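Side-chain contacts in oligopeptide ABC transporter, periplasmic oligopeptide-binding protein, putative (Thermotoga maritima MSB8, PDB 5IPW), which probably binds oligopeptides outside the cytoplasmic membrane and hands them to an ABC transporter for uptake: residues Y175-L180 with D557-I562; A388-G393 with P399-A404; W492-A497 with M505-G510; A563-P568 with K572-E577. All blocks are in the same frame, centred on the assembly; numbering follows the deposited sequence.

Contact 1. Residues Y175-L180 with D557-I562; sequences YGLFLL and DLYYQI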
loop_
_atom_site.group_PDB
_atom_site.type_symbol
_atom_site.label_atom_id
_atom_site.label_comp_id
_atom_site.label_asym_id
_atom_site.label_seq_id
_atom_site.Cartn_x
_atom_site.Cartn_y
_atom_site.Cartn_z
ATOM N N TYR A 175 11.414 11.163 14.723
ATOM C CA TYR A 175 10.901 10.054 13.930
ATOM C C TYR A 175 9.716 10.509 13.079
ATOM O O TYR A 175 8.558 10.217 13.384
ATOM C CB TYR A 175 10.506 8.902 14.856
ATOM C CG TYR A 175 10.066 7.640 14.155
ATOM C CD1 TYR A 175 10.711 7.186 13.005
ATOM C CD2 TYR A 175 9.017 6.878 14.661
ATOM C CE1 TYR A 175 10.311 6.019 12.374
ATOM C CE2 TYR A 175 8.609 5.712 14.036
ATOM C CZ TYR A 175 9.256 5.286 12.895
ATOM O OH TYR A 175 8.850 4.127 12.283
ATOM N N GLY A 176 10.025 11.234 12.008
ATOM C CA GLY A 176 9.009 11.795 11.116
ATOM C C GLY A 176 8.198 10.757 10.368
ATOM O O GLY A 176 7.053 11.006 10.008
ATOM N N LEU A 177 8.788 9.585 10.145
ATOM C CA LEU A 177 8.127 8.506 9.417
ATOM C C LEU A 177 6.874 7.985 10.102
ATOM O O LEU A 177 6.044 7.351 9.460
ATOM C CB LEU A 177 9.091 7.333 9.210
ATOM C CG LEU A 177 10.294 7.565 8.290
ATOM C CD1 LEU A 177 11.117 6.283 8.171
ATOM C CD2 LEU A 177 9.861 8.069 6.914
ATOM N N PHE A 178 6.743 8.235 11.400
ATOM C CA PHE A 178 5.619 7.713 12.165
ATOM C C PHE A 178 4.271 8.121 11.588
ATOM O O PHE A 178 3.327 7.336 11.615
ATOM C CB PHE A 178 5.702 8.170 13.617
ATOM C CG PHE A 178 4.553 7.695 14.460
ATOM C CD1 PHE A 178 4.366 6.341 14.691
ATOM C CD2 PHE A 178 3.651 8.602 15.011
ATOM C CE1 PHE A 178 3.310 5.896 15.462
ATOM C CE2 PHE A 178 2.594 8.164 15.784
ATOM C CZ PHE A 178 2.424 6.808 16.012
ATOM N N LEU A 179 4.175 9.341 11.070
ATOM C CA LEU A 179 2.928 9.803 10.468
ATOM C C LEU A 179 2.449 8.885 9.350
ATOM O O LEU A 179 1.249 8.746 9.146
ATOM C CB LEU A 179 3.068 11.226 9.927
ATOM C CG LEU A 179 3.101 12.353 10.956
ATOM C CD1 LEU A 179 3.226 13.679 10.224
ATOM C CD2 LEU A 179 1.873 12.361 11.856
ATOM N N LEU A 180 3.382 8.269 8.632
ATOM C CA LEU A 180 3.038 7.331 7.561
ATOM C C LEU A 180 2.653 5.943 8.072
ATOM O O LEU A 180 2.146 5.123 7.313
ATOM C CB LEU A 180 4.188 7.215 6.561
ATOM C CG LEU A 180 4.277 8.340 5.527
ATOM C CD1 LEU A 180 4.250 9.735 6.141
ATOM C CD2 LEU A 180 5.540 8.136 4.713
ATOM N N ASP A 557 21.155 10.994 1.354
ATOM C CA ASP A 557 20.957 12.210 2.150
ATOM C C ASP A 557 19.498 12.647 2.157
ATOM O O ASP A 557 18.949 13.000 3.208
ATOM C CB ASP A 557 21.826 13.351 1.614
ATOM C CG ASP A 557 23.300 13.151 1.904
ATOM O OD1 ASP A 557 23.642 12.836 3.065
ATOM O OD2 ASP A 557 24.114 13.317 0.971
ATOM N N LEU A 558 18.885 12.611 0.976
ATOM C CA LEU A 558 17.469 12.920 0.826
ATOM C C LEU A 558 16.607 12.029 1.711
ATOM O O LEU A 558 15.746 12.526 2.439
ATOM C CB LEU A 558 17.031 12.777 -0.637
ATOM C CG LEU A 558 17.585 13.791 -1.647
ATOM C CD1 LEU A 558 16.964 13.557 -3.015
ATOM C CD2 LEU A 558 17.338 15.226 -1.202
ATOM N N TYR A 559 16.842 10.718 1.659
ATOM C CA TYR A 559 16.035 9.793 2.450
ATOM C C TYR A 559 16.115 10.097 3.936
ATOM O O TYR A 559 15.095 10.123 4.621
ATOM C CB TYR A 559 16.431 8.333 2.236
ATOM C CG TYR A 559 15.612 7.432 3.125
ATOM C CD1 TYR A 559 14.290 7.134 2.809
ATOM C CD2 TYR A 559 16.131 6.939 4.317
ATOM C CE1 TYR A 559 13.519 6.343 3.638
ATOM C CE2 TYR A 559 15.369 6.147 5.151
ATOM C CZ TYR A 559 14.063 5.854 4.807
ATOM O OH TYR A 559 13.304 5.066 5.635
ATOM N N TYR A 560 17.326 10.312 4.438
ATOM C CA TYR A 560 17.509 10.519 5.874
ATOM C C TYR A 560 17.004 11.879 6.351
ATOM O O TYR A 560 16.724 12.067 7.538
ATOM C CB TYR A 560 18.959 10.247 6.283
ATOM C CG TYR A 560 19.181 8.768 6.463
ATOM C CD1 TYR A 560 19.551 7.959 5.391
ATOM C CD2 TYR A 560 18.952 8.165 7.692
ATOM C CE1 TYR A 560 19.721 6.594 5.552
ATOM C CE2 TYR A 560 19.120 6.803 7.863
ATOM C CZ TYR A 560 19.504 6.023 6.794
ATOM O OH TYR A 560 19.665 4.673 6.978
ATOM N N GLN A 561 16.865 12.811 5.413
ATOM C CA GLN A 561 16.131 14.042 5.670
ATOM C C GLN A 561 14.652 13.729 5.783
ATOM O O GLN A 561 14.004 14.112 6.757
ATOM C CB GLN A 561 16.356 15.068 4.559
ATOM C CG GLN A 561 17.645 15.856 4.701
ATOM C CD GLN A 561 17.744 16.976 3.685
ATOM O OE1 GLN A 561 18.117 16.749 2.531
ATOM N NE2 GLN A 561 17.405 18.194 4.107
ATOM N N ILE A 562 14.129 13.019 4.789
ATOM C CA ILE A 562 12.715 12.663 4.767
ATOM C C ILE A 562 12.330 11.906 6.036
ATOM O O ILE A 562 11.262 12.132 6.601
ATOM C CB ILE A 562 12.361 11.821 3.525
ATOM C CG1 ILE A 562 12.465 12.681 2.259
ATOM C CG2 ILE A 562 10.950 11.261 3.649
ATOM C CD1 ILE A 562 12.320 11.911 0.963
#

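Contact 2. Residues A388-G393 with P399-A404; sequences ASLVSG and PEWEKA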
loop_
_atom_site.group_PDB
_atom_site.type_symbol
_atom_site.label_atom_id
_atom_site.label_comp_id
_atom_site.label_asym_id
_atom_site.label_seq_id
_atom_site.Cartn_x
_atom_site.Cartn_y
_atom_site.Cartn_z
ATOM N N ALA A 388 9.985 4.992 -15.631
ATOM C CA ALA A 388 9.576 3.724 -15.018
ATOM C C ALA A 388 9.646 4.050 -13.559
ATOM O O ALA A 388 10.658 3.800 -12.906
ATOM C CB ALA A 388 10.527 2.601 -15.335
ATOM N N SER A 389 8.563 4.639 -13.069
ATOM C CA SER A 389 8.617 5.513 -11.917
ATOM C C SER A 389 7.264 5.585 -11.225
ATOM O O SER A 389 6.359 4.817 -11.549
ATOM C CB SER A 389 9.065 6.904 -12.374
ATOM O OG SER A 389 8.229 7.439 -13.387
ATOM N N LEU A 390 7.136 6.512 -10.278
ATOM C CA LEU A 390 5.926 6.634 -9.475
ATOM C C LEU A 390 4.716 6.833 -10.377
ATOM O O LEU A 390 4.728 7.689 -11.263
ATOM C CB LEU A 390 6.065 7.764 -8.448
ATOM C CG LEU A 390 7.289 7.649 -7.514
ATOM C CD1 LEU A 390 7.364 8.788 -6.507
ATOM C CD2 LEU A 390 7.310 6.312 -6.790
ATOM N N VAL A 391 3.702 5.998 -10.159
ATOM C CA VAL A 391 2.510 5.948 -11.008
ATOM C C VAL A 391 1.637 7.186 -10.845
ATOM O O VAL A 391 1.707 7.867 -9.820
ATOM C CB VAL A 391 1.636 4.703 -10.717
ATOM C CG1 VAL A 391 2.420 3.423 -10.960
ATOM C CG2 VAL A 391 1.067 4.735 -9.302
ATOM N N SER A 392 0.813 7.466 -11.855
ATOM C CA SER A 392 -0.152 8.567 -11.787
ATOM C C SER A 392 -1.166 8.339 -10.664
ATOM O O SER A 392 -1.636 7.216 -10.445
ATOM C CB SER A 392 -0.856 8.763 -13.135
ATOM O OG SER A 392 -1.279 7.532 -13.682
ATOM N N GLY A 393 -1.474 9.417 -9.946
ATOM C CA GLY A 393 -2.401 9.372 -8.819
ATOM C C GLY A 393 -1.718 9.035 -7.508
ATOM O O GLY A 393 -2.277 8.314 -6.679
ATOM N N PRO A 399 5.771 13.749 -13.409
ATOM C CA PRO A 399 5.334 13.699 -14.809
ATOM C C PRO A 399 6.516 13.698 -15.781
ATOM O O PRO A 399 6.493 12.982 -16.785
ATOM C CB PRO A 399 4.499 14.972 -14.960
ATOM C CG PRO A 399 5.053 15.920 -13.947
ATOM C CD PRO A 399 5.622 15.099 -12.826
ATOM N N GLU A 400 7.541 14.487 -15.463
ATOM C CA GLU A 400 8.758 14.548 -16.263
ATOM C C GLU A 400 9.383 13.146 -16.284
ATOM O O GLU A 400 9.547 12.538 -17.347
ATOM C CB GLU A 400 9.746 15.566 -15.668
ATOM C CG GLU A 400 9.228 16.992 -15.489
ATOM C CD GLU A 400 9.726 17.960 -16.550
ATOM O OE1 GLU A 400 9.786 17.578 -17.737
ATOM O OE2 GLU A 400 10.046 19.116 -16.197
ATOM N N TRP A 401 9.669 12.626 -15.089
ATOM C CA TRP A 401 10.288 11.312 -14.907
ATOM C C TRP A 401 9.442 10.162 -15.455
ATOM O O TRP A 401 9.985 9.128 -15.829
ATOM C CB TRP A 401 10.620 11.086 -13.424
ATOM C CG TRP A 401 11.400 9.830 -13.130
ATOM C CD1 TRP A 401 12.321 9.227 -13.936
ATOM C CD2 TRP A 401 11.340 9.043 -11.933
ATOM N NE1 TRP A 401 12.821 8.103 -13.326
ATOM C CE2 TRP A 401 12.237 7.967 -12.094
ATOM C CE3 TRP A 401 10.607 9.137 -10.742
ATOM C CZ2 TRP A 401 12.416 6.985 -11.114
ATOM C CZ3 TRP A 401 10.790 8.163 -9.768
ATOM C CH2 TRP A 401 11.690 7.104 -9.962
ATOM N N GLU A 402 8.125 10.324 -15.520
ATOM C CA GLU A 402 7.298 9.322 -16.191
ATOM C C GLU A 402 7.669 9.237 -17.668
ATOM O O GLU A 402 7.560 8.170 -18.270
ATOM C CB GLU A 402 5.797 9.617 -16.051
ATOM C CG GLU A 402 4.902 8.556 -16.711
ATOM C CD GLU A 402 3.407 8.848 -16.619
ATOM O OE1 GLU A 402 3.039 9.998 -16.324
ATOM O OE2 GLU A 402 2.592 7.926 -16.857
ATOM N N LYS A 403 8.097 10.361 -18.245
ATOM C CA LYS A 403 8.415 10.421 -19.675
ATOM C C LYS A 403 9.891 10.246 -19.993
ATOM O O LYS A 403 10.227 9.695 -21.042
ATOM C CB LYS A 403 7.867 11.707 -20.315
ATOM C CG LYS A 403 6.404 11.617 -20.749
ATOM C CD LYS A 403 6.003 10.216 -21.218
ATOM C CE LYS A 403 4.500 10.011 -21.236
ATOM N NZ LYS A 403 4.171 8.557 -21.165
ATOM N N ALA A 404 10.766 10.729 -19.111
ATOM C CA ALA A 404 12.172 10.327 -19.139
ATOM C C ALA A 404 12.691 10.324 -20.576
ATOM O O ALA A 404 12.726 11.370 -21.230
ATOM C CB ALA A 404 12.312 8.948 -18.506
#

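Contact 3. Residues W492-A497 with M505-G510; sequences WNMDRA and MVIFPG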
loop_
_atom_site.group_PDB
_atom_site.type_symbol
_atom_site.label_atom_id
_atom_site.label_comp_id
_atom_site.label_asym_id
_atom_site.label_seq_id
_atom_site.Cartn_x
_atom_site.Cartn_y
_atom_site.Cartn_z
ATOM N N TRP A 492 13.240 -6.833 -13.016
ATOM C CA TRP A 492 12.275 -7.035 -11.943
ATOM C C TRP A 492 11.137 -6.057 -12.175
ATOM O O TRP A 492 11.313 -5.057 -12.881
ATOM C CB TRP A 492 12.929 -6.749 -10.592
ATOM C CG TRP A 492 12.180 -7.266 -9.395
ATOM C CD1 TRP A 492 11.492 -6.530 -8.467
ATOM C CD2 TRP A 492 12.078 -8.628 -8.977
ATOM N NE1 TRP A 492 10.964 -7.355 -7.505
ATOM C CE2 TRP A 492 11.310 -8.647 -7.795
ATOM C CE3 TRP A 492 12.561 -9.834 -9.487
ATOM C CZ2 TRP A 492 11.011 -9.825 -7.125
ATOM C CZ3 TRP A 492 12.262 -11.001 -8.818
ATOM C CH2 TRP A 492 11.492 -10.990 -7.653
ATOM N N ASN A 493 9.976 -6.337 -11.589
ATOM C CA ASN A 493 8.872 -5.383 -11.632
ATOM C C ASN A 493 9.219 -4.180 -10.781
ATOM O O ASN A 493 10.294 -4.115 -10.193
ATOM C CB ASN A 493 7.569 -6.020 -11.155
ATOM C CG ASN A 493 7.614 -6.432 -9.693
ATOM O OD1 ASN A 493 7.860 -5.611 -8.805
ATOM N ND2 ASN A 493 7.380 -7.712 -9.438
ATOM N N MET A 494 8.311 -3.220 -10.716
ATOM C CA MET A 494 8.496 -2.085 -9.833
ATOM C C MET A 494 7.175 -1.729 -9.175
ATOM O O MET A 494 6.582 -0.699 -9.469
ATOM C CB MET A 494 9.053 -0.905 -10.617
ATOM C CG MET A 494 9.499 0.258 -9.750
ATOM S SD MET A 494 9.310 1.806 -10.640
ATOM C CE MET A 494 9.896 2.955 -9.398
ATOM N N ASP A 495 6.721 -2.597 -8.280
ATOM C CA ASP A 495 5.500 -2.343 -7.507
ATOM C C ASP A 495 5.765 -1.341 -6.389
ATOM O O ASP A 495 6.874 -0.833 -6.260
ATOM C CB ASP A 495 4.901 -3.652 -6.967
ATOM C CG ASP A 495 5.913 -4.505 -6.215
ATOM O OD1 ASP A 495 7.042 -4.029 -5.959
ATOM O OD2 ASP A 495 5.581 -5.666 -5.898
ATOM N N ARG A 496 4.733 -1.034 -5.611
ATOM C CA ARG A 496 4.833 -0.079 -4.514
ATOM C C ARG A 496 5.391 1.251 -4.992
ATOM O O ARG A 496 6.318 1.799 -4.399
ATOM C CB ARG A 496 5.682 -0.645 -3.373
ATOM C CG ARG A 496 5.204 -2.004 -2.891
ATOM C CD ARG A 496 5.960 -2.471 -1.662
ATOM N NE ARG A 496 6.029 -3.933 -1.595
ATOM C CZ ARG A 496 6.970 -4.687 -2.170
ATOM N NH1 ARG A 496 7.960 -4.142 -2.878
ATOM N NH2 ARG A 496 6.923 -6.009 -2.034
ATOM N N ALA A 497 4.801 1.766 -6.066
ATOM C CA ALA A 497 5.217 3.029 -6.661
ATOM C C ALA A 497 4.146 4.118 -6.513
ATOM O O ALA A 497 4.014 4.985 -7.375
ATOM C CB ALA A 497 5.559 2.812 -8.127
ATOM N N MET A 505 13.196 1.159 -0.509
ATOM C CA MET A 505 14.465 0.643 -1.008
ATOM C C MET A 505 14.695 0.937 -2.491
ATOM O O MET A 505 15.829 1.145 -2.902
ATOM C CB MET A 505 14.603 -0.854 -0.729
ATOM C CG MET A 505 13.769 -1.760 -1.619
ATOM S SD MET A 505 13.856 -3.480 -1.082
ATOM C CE MET A 505 14.027 -4.293 -2.672
ATOM N N VAL A 506 13.632 0.965 -3.286
ATOM C CA VAL A 506 13.774 1.122 -4.735
ATOM C C VAL A 506 14.151 2.551 -5.134
ATOM O O VAL A 506 14.870 2.752 -6.110
ATOM C CB VAL A 506 12.497 0.682 -5.481
ATOM C CG1 VAL A 506 12.547 1.084 -6.949
ATOM C CG2 VAL A 506 12.323 -0.822 -5.367
ATOM N N ILE A 507 13.668 3.536 -4.390
ATOM C CA ILE A 507 13.989 4.920 -4.689
ATOM C C ILE A 507 15.282 5.309 -3.985
ATOM O O ILE A 507 16.144 5.955 -4.581
ATOM C CB ILE A 507 12.833 5.867 -4.299
ATOM C CG1 ILE A 507 11.799 5.952 -5.421
ATOM C CG2 ILE A 507 13.329 7.284 -4.063
ATOM C CD1 ILE A 507 11.348 4.622 -5.987
ATOM N N PHE A 508 15.417 4.906 -2.725
ATOM C CA PHE A 508 16.521 5.353 -1.885
ATOM C C PHE A 508 17.492 4.233 -1.528
ATOM O O PHE A 508 17.125 3.296 -0.819
ATOM C CB PHE A 508 15.966 5.971 -0.609
ATOM C CG PHE A 508 15.071 7.140 -0.862
ATOM C CD1 PHE A 508 15.596 8.333 -1.327
ATOM C CD2 PHE A 508 13.703 7.049 -0.659
ATOM C CE1 PHE A 508 14.781 9.421 -1.573
ATOM C CE2 PHE A 508 12.878 8.135 -0.903
ATOM C CZ PHE A 508 13.420 9.322 -1.361
ATOM N N PRO A 509 18.740 4.329 -2.015
ATOM C CA PRO A 509 19.765 3.395 -1.584
ATOM C C PRO A 509 19.969 3.423 -0.080
ATOM O O PRO A 509 19.974 4.496 0.513
ATOM C CB PRO A 509 21.014 3.893 -2.309
ATOM C CG PRO A 509 20.488 4.517 -3.550
ATOM C CD PRO A 509 19.196 5.154 -3.146
ATOM N N GLY A 510 20.109 2.245 0.523
ATOM C CA GLY A 510 20.377 2.121 1.955
ATOM C C GLY A 510 19.264 2.605 2.870
ATOM O O GLY A 510 19.512 2.934 4.033
#

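Contact 4. Residues A563-P568 with K572-E577; sequences ASTPDP and KELMAE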
loop_
_atom_site.group_PDB
_atom_site.type_symbol
_atom_site.label_atom_id
_atom_site.label_comp_id
_atom_site.label_asym_id
_atom_site.label_seq_id
_atom_site.Cartn_x
_atom_site.Cartn_y
_atom_site.Cartn_z
ATOM N N ALA A 563 13.217 11.021 6.483
ATOM C CA ALA A 563 12.985 10.214 7.681
ATOM C C ALA A 563 12.848 11.036 8.957
ATOM O O ALA A 563 12.190 10.605 9.903
ATOM C CB ALA A 563 14.107 9.199 7.847
ATOM N N SER A 564 13.483 12.204 8.984
ATOM C CA SER A 564 13.535 13.039 10.184
ATOM C C SER A 564 12.516 14.185 10.208
ATOM O O SER A 564 12.193 14.699 11.285
ATOM C CB SER A 564 14.940 13.618 10.330
ATOM O OG SER A 564 15.329 14.262 9.133
ATOM N N THR A 565 12.018 14.587 9.039
ATOM C CA THR A 565 11.083 15.715 8.951
ATOM C C THR A 565 9.613 15.234 8.871
ATOM O O THR A 565 9.301 14.328 8.102
ATOM C CB THR A 565 11.453 16.672 7.783
ATOM O OG1 THR A 565 10.619 17.836 7.829
ATOM C CG2 THR A 565 11.321 16.003 6.412
ATOM N N PRO A 566 8.712 15.828 9.687
ATOM C CA PRO A 566 7.300 15.404 9.739
ATOM C C PRO A 566 6.323 16.088 8.761
ATOM O O PRO A 566 5.427 15.421 8.238
ATOM C CB PRO A 566 6.903 15.746 11.173
ATOM C CG PRO A 566 7.724 16.945 11.503
ATOM C CD PRO A 566 9.025 16.793 10.761
ATOM N N ASP A 567 6.473 17.394 8.533
ATOM C CA ASP A 567 5.489 18.148 7.730
ATOM C C ASP A 567 5.518 17.744 6.245
ATOM O O ASP A 567 6.563 17.845 5.602
ATOM C CB ASP A 567 5.677 19.669 7.887
ATOM C CG ASP A 567 7.040 20.153 7.418
ATOM O OD1 ASP A 567 8.061 19.684 7.966
ATOM O OD2 ASP A 567 7.087 21.009 6.508
ATOM N N PRO A 568 4.364 17.303 5.690
ATOM C CA PRO A 568 4.377 16.701 4.352
ATOM C C PRO A 568 4.616 17.680 3.194
ATOM O O PRO A 568 4.722 17.246 2.046
ATOM C CB PRO A 568 2.986 16.045 4.229
ATOM C CG PRO A 568 2.252 16.355 5.491
ATOM C CD PRO A 568 2.986 17.463 6.180
ATOM N N LYS A 572 7.169 16.340 0.239
ATOM C CA LYS A 572 6.834 16.441 -1.190
ATOM C C LYS A 572 7.923 17.167 -1.986
ATOM O O LYS A 572 8.216 16.809 -3.129
ATOM C CB LYS A 572 5.478 17.135 -1.386
ATOM C CG LYS A 572 4.959 17.089 -2.820
ATOM C CD LYS A 572 3.437 17.175 -2.909
ATOM C CE LYS A 572 2.758 15.907 -2.391
ATOM N NZ LYS A 572 1.358 15.736 -2.877
ATOM N N GLU A 573 8.520 18.179 -1.368
ATOM C CA GLU A 573 9.643 18.901 -1.967
ATOM C C GLU A 573 10.908 18.039 -2.013
ATOM O O GLU A 573 11.659 18.098 -2.985
ATOM C CB GLU A 573 9.926 20.197 -1.193
ATOM C CG GLU A 573 8.831 21.251 -1.314
ATOM C CD GLU A 573 8.977 22.375 -0.306
ATOM O OE1 GLU A 573 10.029 22.460 0.365
ATOM O OE2 GLU A 573 8.029 23.178 -0.182
ATOM N N LEU A 574 11.142 17.258 -0.958
ATOM C CA LEU A 574 12.297 16.350 -0.898
ATOM C C LEU A 574 12.167 15.167 -1.867
ATOM O O LEU A 574 13.151 14.757 -2.487
ATOM C CB LEU A 574 12.518 15.850 0.533
ATOM C CG LEU A 574 13.047 16.901 1.521
ATOM C CD1 LEU A 574 12.886 16.425 2.959
ATOM C CD2 LEU A 574 14.500 17.266 1.247
ATOM N N MET A 575 10.958 14.628 -1.999
ATOM C CA MET A 575 10.696 13.565 -2.968
ATOM C C MET A 575 10.829 14.063 -4.396
ATOM O O MET A 575 11.190 13.301 -5.288
ATOM C CB MET A 575 9.299 12.977 -2.765
ATOM C CG MET A 575 9.168 12.101 -1.528
ATOM S SD MET A 575 10.183 10.608 -1.559
ATOM C CE MET A 575 9.528 9.726 -2.976
ATOM N N ALA A 576 10.520 15.340 -4.610
ATOM C CA ALA A 576 10.725 15.981 -5.908
ATOM C C ALA A 576 12.181 15.856 -6.349
ATOM O O ALA A 576 12.459 15.474 -7.482
ATOM C CB ALA A 576 10.314 17.446 -5.849
ATOM N N GLU A 577 13.099 16.157 -5.435
ATOM C CA GLU A 577 14.539 16.089 -5.715
ATOM C C GLU A 577 14.987 14.665 -6.049
ATOM O O GLU A 577 15.767 14.445 -6.978
ATOM C CB GLU A 577 15.350 16.575 -4.516
ATOM C CG GLU A 577 14.873 17.881 -3.912
ATOM C CD GLU A 577 15.979 18.616 -3.198
ATOM O OE1 GLU A 577 16.992 18.931 -3.853
ATOM O OE2 GLU A 577 15.838 18.881 -1.985
#

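Contact 1. Residues Y175-L180 with D557-I562
L177 carries the contact, lying between Y559 and I562 of the helix opposite. Its CD1 methyl stops 3.6 Å from the OH of Y559 and 4.5 Å from its CZ, at the hydroxyl end of the side chain. It meets the ring obliquely, and the two side chains cross at about a right angle. A rotation that sets CG of L177 opposite its own carbonyl carbon (chi1 -67°), followed by an extended chi2, stretches CD1 towards Y559 and leaves CD2 branching to the I562 side. Across from it Y559 has CG anti to its backbone N (chi1 177°), which sends the ring out from the helix to meet the methyl. Leucine suits the place because its forked end spans two targets: while CD1 takes the tyrosine, CD2 lies loosely near the carbonyl O of I562, at 4.3 Å.

Backbone contacts are slight, and side chains make the junction. No hydrogen bond links the segments. The bond from L180 N to L177 O, 2.9 Å long, instead ties up the helical turn of the loop, and F178 N sits over one face of the Y175 ring.

Behind the turn, F178 packs among F169, F171 and Y111 of the antiparallel sheet that includes strands 110-115 and 166-171. Helix 550-564 continues the packing away from L177: Y559 meets the ring of F508, and I562 rests on L574 and M575 of helix 568-584.

Contact 2. Residues A388-G393 with P399-A404
The indole of W401 has S389 lying over one face, while A388 O and L390 N approach the ring obliquely. S389 CB is placed above the six-membered ring, but the modelled spacing is too short for a CH-pi contact to be more than doubtful. The motif is a loop folded back on the short helix 399-403 that follows it, within the extracellular solute-binding family 5 fold. Tryptophan suits this place because one broad flat side chain can span three consecutive loop residues; with CG anti to its backbone N (chi1 -174°), it swings out of the helix and over them. Its ring also meets that of H582, from helix 568-584.

Serine suits its position through its hydroxyl. OG, held between the backbone N and the carbonyl carbon (chi1 56°), makes a weak hydrogen bond of 3.4 Å to W401 O and comes within 3.5 Å of E402 CA.

The carboxylate of E402 is engaged by a salt bridge to R386, whose guanidinium also bonds to the carbonyls of S389 and L390, so one arginine ties helix and loop together. The helix closes at E400 O, which accepts from both K403 N and A404 N. Beside the indole, L390 CG packs 4.2 Å from W401 CZ3.

Contact 3. Residues W492-A497 with M505-G510
M494, on strand 489-494, faces V506 with their CA atoms 8.0 Å apart, and no backbone hydrogen bond crosses between the two segments. Side chains therefore do the joining. The CE methyl of M494 touches V506 CG1 and I507 CD1, each at 4.1 Å. CG lies anti to the backbone N (chi1 -170°) and the chain beyond it is extended, so methionine's unbranched length bridges the gap. It crosses V506 obliquely and I507 at about a right angle; V506 offers a methyl carried directly on its CB, and I507 reaches in with its terminal CD1.

The chain from N493 to R496 is shaped by its own side chains. N493 OD1 accepts from D495 N at 3.3 Å, with the N-H tilted 33° from the carbonyl plane: an Asx turn. R496, in a left-handed helical conformation, places NH1 3.2 Å from D495 OD1. That oxygen lies well out of the guanidinium plane, so the attraction is of charges alone.

Through M494 the loop packs onto a mixed sheet. Its parallel strands 467-472, 440-445 and 489-494, connected by helices 448-462 and 475-484, are consistent with an alpha/beta lobe of a periplasmic binding protein.

Contact 4. Residues A563-P568 with K572-E577
L574 meets T565 tip to tip, the CD1 methyl of the leucine 3.8 Å from the CG2 methyl of the threonine. The threonine has OG1 anti to its backbone N (chi1 -173°), and this turns CG2 towards the neighbouring helix. Such a residue suits a helix-to-helix connection, giving one apolar branch to the packing and keeping a hydroxyl on another side. L574 is the buried member of the pair, and the remaining contact lies nearer the surface.

A second link is made by the backbone. K572 N donates to P568 O over 3.2 Å, nearly straight at 163°, although the donor stands above the carbonyl plane, 46° out of it. This is an i to i+4 bond in the first turn of helix 568-584. D567 occupies the N-cap position before it. Proline is at home at P568, since the opening turn of a helix asks for no N-H bond from the residues that begin it. K572 CB also lies 3.5 Å from P568 O, but its chain then bends at chi3 and carries NZ away to a hydrogen bond with P395 O.

Helix 550-564 closes with S564 OG bonded to the carbonyls of Y560 and Q561. The following helix runs back roughly antiparallel to it, forming an alpha-alpha hairpin in which L574 packs on Q561, and M575 turns towards F508 and P500.

Contact 1 spans 376 intervening residues and encloses contacts 2 and 3 along the chain; contact 4 follows it. Contacts 1 and 4 share helix 550-564, and their centres are only 7 Å apart. Contacts 2 and 3, 14 Å apart, are joined by V391 N and A497 O at 3.0 Å, a probable hydrogen bond. Contacts 1 and 2 do not touch: their centres are 22 Å apart, and F508 and M575 belong to the packing between them. The helical hairpin thus connects the mixed sheet containing strand 489-494 with the loop beside the antiparallel sheet, consistent with a junction between domains of this binding-protein fold.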